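Aldehyde dehydrogenase 12 (Zea mays, PDB 6D97) oxidises L-glutamate gamma-semialdehyde with NAD as cofactor, the last step of proline catabolism in plants. Local coordinates at residues Ile363-Ile375 and Pro395-Met408. Sequence-based numbering, arbitrary orientation.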
ATOM      1  N   ILE A 363      21.730  30.374 -23.265  1.00 31.95           N
ATOM      2  CA  ILE A 363      22.520  30.958 -22.190  1.00 30.40           C
ATOM      3  C   ILE A 363      21.875  32.304 -21.897  1.00 35.65           C
ATOM      4  O   ILE A 363      21.251  32.908 -22.775  1.00 35.76           O
ATOM      5  CB  ILE A 363      24.017  31.115 -22.550  1.00 31.22           C
ATOM      6  CG1 ILE A 363      24.853  31.432 -21.303  1.00 34.13           C
ATOM      7  CG2 ILE A 363      24.210  32.211 -23.584  1.00 32.13           C
ATOM      8  CD1 ILE A 363      24.967  30.290 -20.327  1.00 31.84           C
ATOM      9  N   GLY A 364      21.988  32.769 -20.657  1.00 40.10           N
ATOM     10  CA  GLY A 364      21.346  34.016 -20.316  1.00 42.49           C
ATOM     11  C   GLY A 364      21.641  34.573 -18.941  1.00 37.91           C
ATOM     12  O   GLY A 364      22.572  34.151 -18.247  1.00 27.48           O
ATOM     13  N   PRO A 365      20.834  35.555 -18.531  1.00 44.84           N
ATOM     14  CA  PRO A 365      21.043  36.208 -17.233  1.00 41.17           C
ATOM     15  C   PRO A 365      21.020  35.207 -16.087  1.00 33.83           C
ATOM     16  O   PRO A 365      20.295  34.210 -16.113  1.00 31.63           O
ATOM     17  CB  PRO A 365      19.870  37.193 -17.137  1.00 35.41           C
ATOM     18  CG  PRO A 365      19.406  37.382 -18.543  1.00 32.07           C
ATOM     19  CD  PRO A 365      19.656  36.085 -19.237  1.00 27.97           C
ATOM     20  N   VAL A 366      21.848  35.482 -15.081  1.00 41.49           N
ATOM     21  CA  VAL A 366      21.973  34.655 -13.886  1.00 41.36           C
ATOM     22  C   VAL A 366      21.512  35.522 -12.724  1.00 29.75           C
ATOM     23  O   VAL A 366      22.231  36.431 -12.288  1.00 35.07           O
ATOM     24  CB  VAL A 366      23.401  34.147 -13.677  1.00 41.95           C
ATOM     25  CG1 VAL A 366      23.469  33.292 -12.435  1.00 45.20           C
ATOM     26  CG2 VAL A 366      23.860  33.369 -14.899  1.00 39.90           C
ATOM     27  N   LEU A 367      20.314  35.240 -12.211  1.00 30.31           N
ATOM     28  CA  LEU A 367      19.609  36.219 -11.395  1.00 37.11           C
ATOM     29  C   LEU A 367      20.155  36.336  -9.977  1.00 35.44           C
ATOM     30  O   LEU A 367      19.846  37.318  -9.295  1.00 37.65           O
ATOM     31  CB  LEU A 367      18.114  35.883 -11.349  1.00 37.01           C
ATOM     32  CG  LEU A 367      17.342  35.914 -12.673  1.00 30.64           C
ATOM     33  CD1 LEU A 367      15.850  36.101 -12.434  1.00 27.57           C
ATOM     34  CD2 LEU A 367      17.884  36.998 -13.590  1.00 26.67           C
ATOM     35  N   THR A 368      20.963  35.378  -9.512  1.00 34.01           N
ATOM     36  CA  THR A 368      21.437  35.423  -8.135  1.00 30.67           C
ATOM     37  C   THR A 368      22.953  35.319  -7.998  1.00 36.09           C
ATOM     38  O   THR A 368      23.448  35.251  -6.866  1.00 37.47           O
ATOM     39  CB  THR A 368      20.777  34.324  -7.291  1.00 27.98           C
ATOM     40  OG1 THR A 368      21.071  33.040  -7.853  1.00 40.04           O
ATOM     41  CG2 THR A 368      19.273  34.528  -7.236  1.00 28.19           C
ATOM     42  N   VAL A 369      23.707  35.301  -9.097  1.00 28.04           N
ATOM     43  CA  VAL A 369      25.166  35.331  -9.033  1.00 30.42           C
ATOM     44  C   VAL A 369      25.660  36.309 -10.090  1.00 37.90           C
ATOM     45  O   VAL A 369      25.332  36.164 -11.273  1.00 42.06           O
ATOM     46  CB  VAL A 369      25.809  33.948  -9.257  1.00 34.27           C
ATOM     47  CG1 VAL A 369      27.291  33.981  -8.877  1.00 40.73           C
ATOM     48  CG2 VAL A 369      25.083  32.875  -8.474  1.00 26.28           C
ATOM     49  N   THR A 370      26.444  37.299  -9.673  1.00 41.80           N
ATOM     50  CA  THR A 370      26.982  38.261 -10.622  1.00 41.24           C
ATOM     51  C   THR A 370      28.114  37.640 -11.437  1.00 34.15           C
ATOM     52  O   THR A 370      28.673  36.595 -11.085  1.00 32.72           O
ATOM     53  CB  THR A 370      27.499  39.506  -9.900  1.00 46.26           C
ATOM     54  OG1 THR A 370      28.627  39.153  -9.089  1.00 38.66           O
ATOM     55  CG2 THR A 370      26.412  40.099  -9.019  1.00 40.39           C
ATOM     56  N   THR A 371      28.447  38.308 -12.544  1.00 35.18           N
ATOM     57  CA  THR A 371      29.566  37.865 -13.370  1.00 37.23           C
ATOM     58  C   THR A 371      30.872  37.892 -12.585  1.00 40.06           C
ATOM     59  O   THR A 371      31.679  36.958 -12.676  1.00 33.97           O
ATOM     60  CB  THR A 371      29.682  38.740 -14.621  1.00 40.35           C
ATOM     61  OG1 THR A 371      28.424  38.778 -15.305  1.00 48.53           O
ATOM     62  CG2 THR A 371      30.738  38.177 -15.557  1.00 32.97           C
ATOM     63  N   GLU A 372      31.094  38.957 -11.808  1.00 40.13           N
ATOM     64  CA  GLU A 372      32.303  39.047 -10.994  1.00 44.39           C
ATOM     65  C   GLU A 372      32.391  37.893 -10.005  1.00 46.36           C
ATOM     66  O   GLU A 372      33.465  37.311  -9.817  1.00 52.05           O
ATOM     67  CB  GLU A 372      32.348  40.384 -10.251  1.00 34.93           C
ATOM     68  N   ALA A 373      31.269  37.543  -9.370  1.00 43.99           N
ATOM     69  CA  ALA A 373      31.279  36.448  -8.406  1.00 35.66           C
ATOM     70  C   ALA A 373      31.648  35.129  -9.072  1.00 42.38           C
ATOM     71  O   ALA A 373      32.366  34.307  -8.492  1.00 41.25           O
ATOM     72  CB  ALA A 373      29.916  36.339  -7.722  1.00 35.36           C
ATOM     73  N   MET A 374      31.165  34.913 -10.297  1.00 47.06           N
ATOM     74  CA  MET A 374      31.468  33.671 -10.999  1.00 39.22           C
ATOM     75  C   MET A 374      32.912  33.647 -11.484  1.00 38.74           C
ATOM     76  O   MET A 374      33.573  32.604 -11.421  1.00 37.69           O
ATOM     77  CB  MET A 374      30.501  33.486 -12.168  1.00 34.60           C
ATOM     78  CG  MET A 374      29.133  32.959 -11.767  1.00 37.74           C
ATOM     79  SD  MET A 374      27.997  32.746 -13.153  1.00 43.34           S
ATOM     80  CE  MET A 374      27.288  34.387 -13.276  1.00 39.05           C
ATOM     81  N   ILE A 375      33.417  34.784 -11.971  1.00 44.48           N
ATOM     82  CA  ILE A 375      34.818  34.869 -12.375  1.00 48.71           C
ATOM     83  C   ILE A 375      35.733  34.659 -11.173  1.00 52.36           C
ATOM     84  O   ILE A 375      36.723  33.920 -11.247  1.00 51.81           O
ATOM     85  CB  ILE A 375      35.099  36.216 -13.065  1.00 47.00           C
ATOM     86  CG1 ILE A 375      34.472  36.254 -14.464  1.00 45.52           C
ATOM     87  CG2 ILE A 375      36.601  36.463 -13.129  1.00 40.15           C
ATOM     88  CD1 ILE A 375      35.153  35.333 -15.449  1.00 45.83           C
ATOM     89  N   PRO A 395      32.954  36.336 -19.832  1.00 53.56           N
ATOM     90  CA  PRO A 395      31.589  36.870 -19.832  1.00 46.97           C
ATOM     91  C   PRO A 395      30.974  36.829 -21.222  1.00 48.15           C
ATOM     92  O   PRO A 395      31.662  36.734 -22.241  1.00 51.38           O
ATOM     93  CB  PRO A 395      31.764  38.316 -19.351  1.00 43.37           C
ATOM     94  CG  PRO A 395      33.113  38.352 -18.698  1.00 49.48           C
ATOM     95  CD  PRO A 395      33.945  37.348 -19.428  1.00 51.64           C
ATOM     96  N   LEU A 396      29.647  36.882 -21.242  1.00 45.77           N
ATOM     97  CA  LEU A 396      28.924  37.093 -22.485  1.00 42.79           C
ATOM     98  C   LEU A 396      29.180  38.506 -22.993  1.00 47.57           C
ATOM     99  O   LEU A 396      29.495  39.420 -22.227  1.00 43.53           O
ATOM    100  CB  LEU A 396      27.424  36.869 -22.280  1.00 32.18           C
ATOM    101  CG  LEU A 396      26.961  35.460 -21.902  1.00 36.74           C
ATOM    102  CD1 LEU A 396      25.490  35.479 -21.519  1.00 35.88           C
ATOM    103  CD2 LEU A 396      27.204  34.469 -23.032  1.00 35.19           C
ATOM    104  N   ALA A 397      29.057  38.678 -24.304  1.00 50.88           N
ATOM    105  CA  ALA A 397      29.277  39.964 -24.941  1.00 48.78           C
ATOM    106  C   ALA A 397      28.011  40.427 -25.649  1.00 52.21           C
ATOM    107  O   ALA A 397      27.087  39.646 -25.898  1.00 56.70           O
ATOM    108  CB  ALA A 397      30.438  39.903 -25.941  1.00 43.92           C
ATOM    109  N   ASN A 398      27.989  41.722 -25.968  1.00 50.87           N
ATOM    110  CA  ASN A 398      26.916  42.349 -26.741  1.00 53.97           C
ATOM    111  C   ASN A 398      25.548  42.098 -26.102  1.00 53.40           C
ATOM    112  O   ASN A 398      24.655  41.497 -26.701  1.00 55.38           O
ATOM    113  CB  ASN A 398      26.936  41.860 -28.193  1.00 61.47           C
ATOM    114  CG  ASN A 398      28.337  41.742 -28.747  1.00 67.59           C
ATOM    115  OD1 ASN A 398      29.032  42.743 -28.930  1.00 69.12           O
ATOM    116  ND2 ASN A 398      28.761  40.513 -29.026  1.00 64.19           N
ATOM    117  N   HIS A 399      25.390  42.574 -24.869  1.00 51.17           N
ATOM    118  CA  HIS A 399      24.139  42.369 -24.152  1.00 50.96           C
ATOM    119  C   HIS A 399      23.851  43.574 -23.267  1.00 44.42           C
ATOM    120  O   HIS A 399      24.723  44.408 -23.007  1.00 36.49           O
ATOM    121  CB  HIS A 399      24.177  41.078 -23.326  1.00 46.34           C
ATOM    122  CG  HIS A 399      25.176  41.098 -22.213  1.00 45.41           C
ATOM    123  ND1 HIS A 399      24.964  41.776 -21.033  1.00 36.72           N
ATOM    124  CD2 HIS A 399      26.394  40.520 -22.101  1.00 38.55           C
ATOM    125  CE1 HIS A 399      26.008  41.615 -20.241  1.00 42.67           C
ATOM    126  NE2 HIS A 399      26.890  40.855 -20.864  1.00 40.06           N
ATOM    127  N   SER A 400      22.601  43.658 -22.806  1.00 45.54           N
ATOM    128  CA  SER A 400      22.141  44.749 -21.955  1.00 44.51           C
ATOM    129  C   SER A 400      21.659  44.234 -20.600  1.00 38.25           C
ATOM    130  O   SER A 400      20.804  44.851 -19.962  1.00 38.19           O
ATOM    131  CB  SER A 400      21.037  45.548 -22.648  1.00 41.91           C
ATOM    132  OG  SER A 400      21.526  46.239 -23.789  1.00 49.28           O
ATOM    133  N   ILE A 401      22.193  43.101 -20.155  1.00 36.74           N
ATOM    134  CA  ILE A 401      21.817  42.508 -18.875  1.00 37.18           C
ATOM    135  C   ILE A 401      22.349  43.393 -17.754  1.00 41.33           C
ATOM    136  O   ILE A 401      23.564  43.631 -17.679  1.00 41.33           O
ATOM    137  CB  ILE A 401      22.335  41.066 -18.760  1.00 34.07           C
ATOM    138  CG1 ILE A 401      21.775  40.224 -19.906  1.00 33.10           C
ATOM    139  CG2 ILE A 401      21.945  40.452 -17.423  1.00 30.90           C
ATOM    140  CD1 ILE A 401      22.465  38.888 -20.086  1.00 33.98           C
ATOM    141  N   PRO A 402      21.483  43.916 -16.884  1.00 41.82           N
ATOM    142  CA  PRO A 402      21.957  44.783 -15.799  1.00 43.05           C
ATOM    143  C   PRO A 402      22.953  44.053 -14.914  1.00 42.48           C
ATOM    144  O   PRO A 402      22.891  42.834 -14.744  1.00 41.59           O
ATOM    145  CB  PRO A 402      20.672  45.133 -15.036  1.00 39.30           C
ATOM    146  CG  PRO A 402      19.707  44.056 -15.401  1.00 39.19           C
ATOM    147  CD  PRO A 402      20.032  43.687 -16.815  1.00 36.02           C
ATOM    148  N   LYS A 403      23.886  44.820 -14.346  1.00 44.73           N
ATOM    149  CA  LYS A 403      25.035  44.214 -13.685  1.00 44.44           C
ATOM    150  C   LYS A 403      24.665  43.470 -12.408  1.00 40.61           C
ATOM    151  O   LYS A 403      25.491  42.703 -11.902  1.00 38.00           O
ATOM    152  CB  LYS A 403      26.092  45.279 -13.392  1.00 39.14           C
ATOM    153  CG  LYS A 403      26.734  45.870 -14.644  1.00 47.18           C
ATOM    154  CD  LYS A 403      27.556  44.832 -15.398  1.00 50.94           C
ATOM    155  CE  LYS A 403      28.972  44.739 -14.851  1.00 62.76           C
ATOM    156  NZ  LYS A 403      29.644  43.471 -15.260  1.00 61.73           N
ATOM    157  N   ILE A 404      23.454  43.666 -11.876  1.00 38.16           N
ATOM    158  CA  ILE A 404      23.026  42.866 -10.733  1.00 36.24           C
ATOM    159  C   ILE A 404      22.923  41.395 -11.102  1.00 41.07           C
ATOM    160  O   ILE A 404      22.971  40.530 -10.221  1.00 40.19           O
ATOM    161  CB  ILE A 404      21.675  43.356 -10.158  1.00 38.79           C
ATOM    162  CG1 ILE A 404      20.632  43.517 -11.267  1.00 36.83           C
ATOM    163  CG2 ILE A 404      21.857  44.628  -9.334  1.00 46.12           C
ATOM    164  CD1 ILE A 404      19.201  43.525 -10.757  1.00 46.27           C
ATOM    165  N   TYR A 405      22.774  41.088 -12.386  1.00 40.62           N
ATOM    166  CA  TYR A 405      22.634  39.722 -12.862  1.00 35.92           C
ATOM    167  C   TYR A 405      23.889  39.310 -13.614  1.00 42.29           C
ATOM    168  O   TYR A 405      24.500  40.121 -14.318  1.00 43.93           O
ATOM    169  CB  TYR A 405      21.408  39.585 -13.766  1.00 29.37           C
ATOM    170  CG  TYR A 405      20.108  39.925 -13.072  1.00 36.53           C
ATOM    171  CD1 TYR A 405      19.936  39.667 -11.714  1.00 35.68           C
ATOM    172  CD2 TYR A 405      19.057  40.511 -13.767  1.00 31.87           C
ATOM    173  CE1 TYR A 405      18.751  39.972 -11.072  1.00 34.59           C
ATOM    174  CE2 TYR A 405      17.870  40.827 -13.130  1.00 40.76           C
ATOM    175  CZ  TYR A 405      17.726  40.554 -11.784  1.00 36.09           C
ATOM    176  OH  TYR A 405      16.549  40.861 -11.149  1.00 28.68           O
ATOM    177  N   GLY A 406      24.276  38.050 -13.454  1.00 29.31           N
ATOM    178  CA  GLY A 406      25.433  37.548 -14.154  1.00 36.69           C
ATOM    179  C   GLY A 406      25.149  37.261 -15.614  1.00 40.46           C
ATOM    180  O   GLY A 406      24.008  37.059 -16.028  1.00 32.14           O
ATOM    181  N   ALA A 407      26.223  37.247 -16.405  1.00 43.72           N
ATOM    182  CA  ALA A 407      26.129  36.983 -17.844  1.00 41.97           C
ATOM    183  C   ALA A 407      27.435  36.303 -18.256  1.00 45.67           C
ATOM    184  O   ALA A 407      28.393  36.961 -18.670  1.00 40.22           O
ATOM    185  CB  ALA A 407      25.881  38.258 -18.638  1.00 31.18           C
ATOM    186  N   MET A 408      27.452  34.980 -18.142  1.00 44.02           N
ATOM    187  CA  MET A 408      28.656  34.184 -18.323  1.00 44.18           C
ATOM    188  C   MET A 408      28.460  33.152 -19.422  1.00 38.77           C
ATOM    189  O   MET A 408      27.367  32.601 -19.588  1.00 36.35           O
ATOM    190  CB  MET A 408      29.040  33.473 -17.021  1.00 37.26           C
ATOM    191  CG  MET A 408      29.765  34.346 -16.015  1.00 41.58           C
ATOM    192  SD  MET A 408      31.455  34.715 -16.522  1.00 48.81           S
ATOM    193  CE  MET A 408      32.143  33.064 -16.632  1.00 45.86           C
TER
HETATM  194  O   HOH W   1      25.385  33.418 -18.004  1.00 29.34           O
HETATM  195  O   HOH W   2      27.027  40.911 -13.289  1.00 32.24           O
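V366 and G406 meet in a single antiparallel bridge, a hydrogen-bonded pair in which V366 N gives to G406 O at 2.8 Å and G406 N returns a bond to V366 O at 2.9 Å. After the bridge the backbone of 363-375 turns around G406, bringing T370 CA to 3.9 Å from G406 CA. Beyond the bridge, L367 lays its CD2 methyl over one face of the Y405 ring, 3.6 Å from the centroid and only 7° off the normal, a clear CH-pi contact; I404 CD1 covers the opposite face nearer the rim, so the ring is sandwiched between two methyls. An alanine in place of Y405 would probably leave L367 CD2 without its aromatic platform and open a gap beneath I404. At the start of helix 371-382, T371 faces two ways: OG1, anti to the carbonyl carbon (chi1 -53°), accepts from A407 N at 2.9 Å, which leaves CG2 to reach M408 SD and the P395 ring. M408, bent at chi2 and chi3, runs alongside M374 in the opposite direction, its CG 3.7 Å from M374 CE, and I375 CD1 closes on its sulphur. M374 CE also lies against G406 CA, where a side chain would clash. Water completes the join: one molecule links G364 O to M408 N, another T371 N to the carbonyls of K403 and Y405. T370 N-caps the helix, accepting from A373 N. The contact thus ties the approach to helix 371-382 to the long loop between strands 388-391 and 411-414, the outermost strand of the seven-stranded sheet and its antiparallel neighbour, while T368 touches NAD and F198 packs on L367.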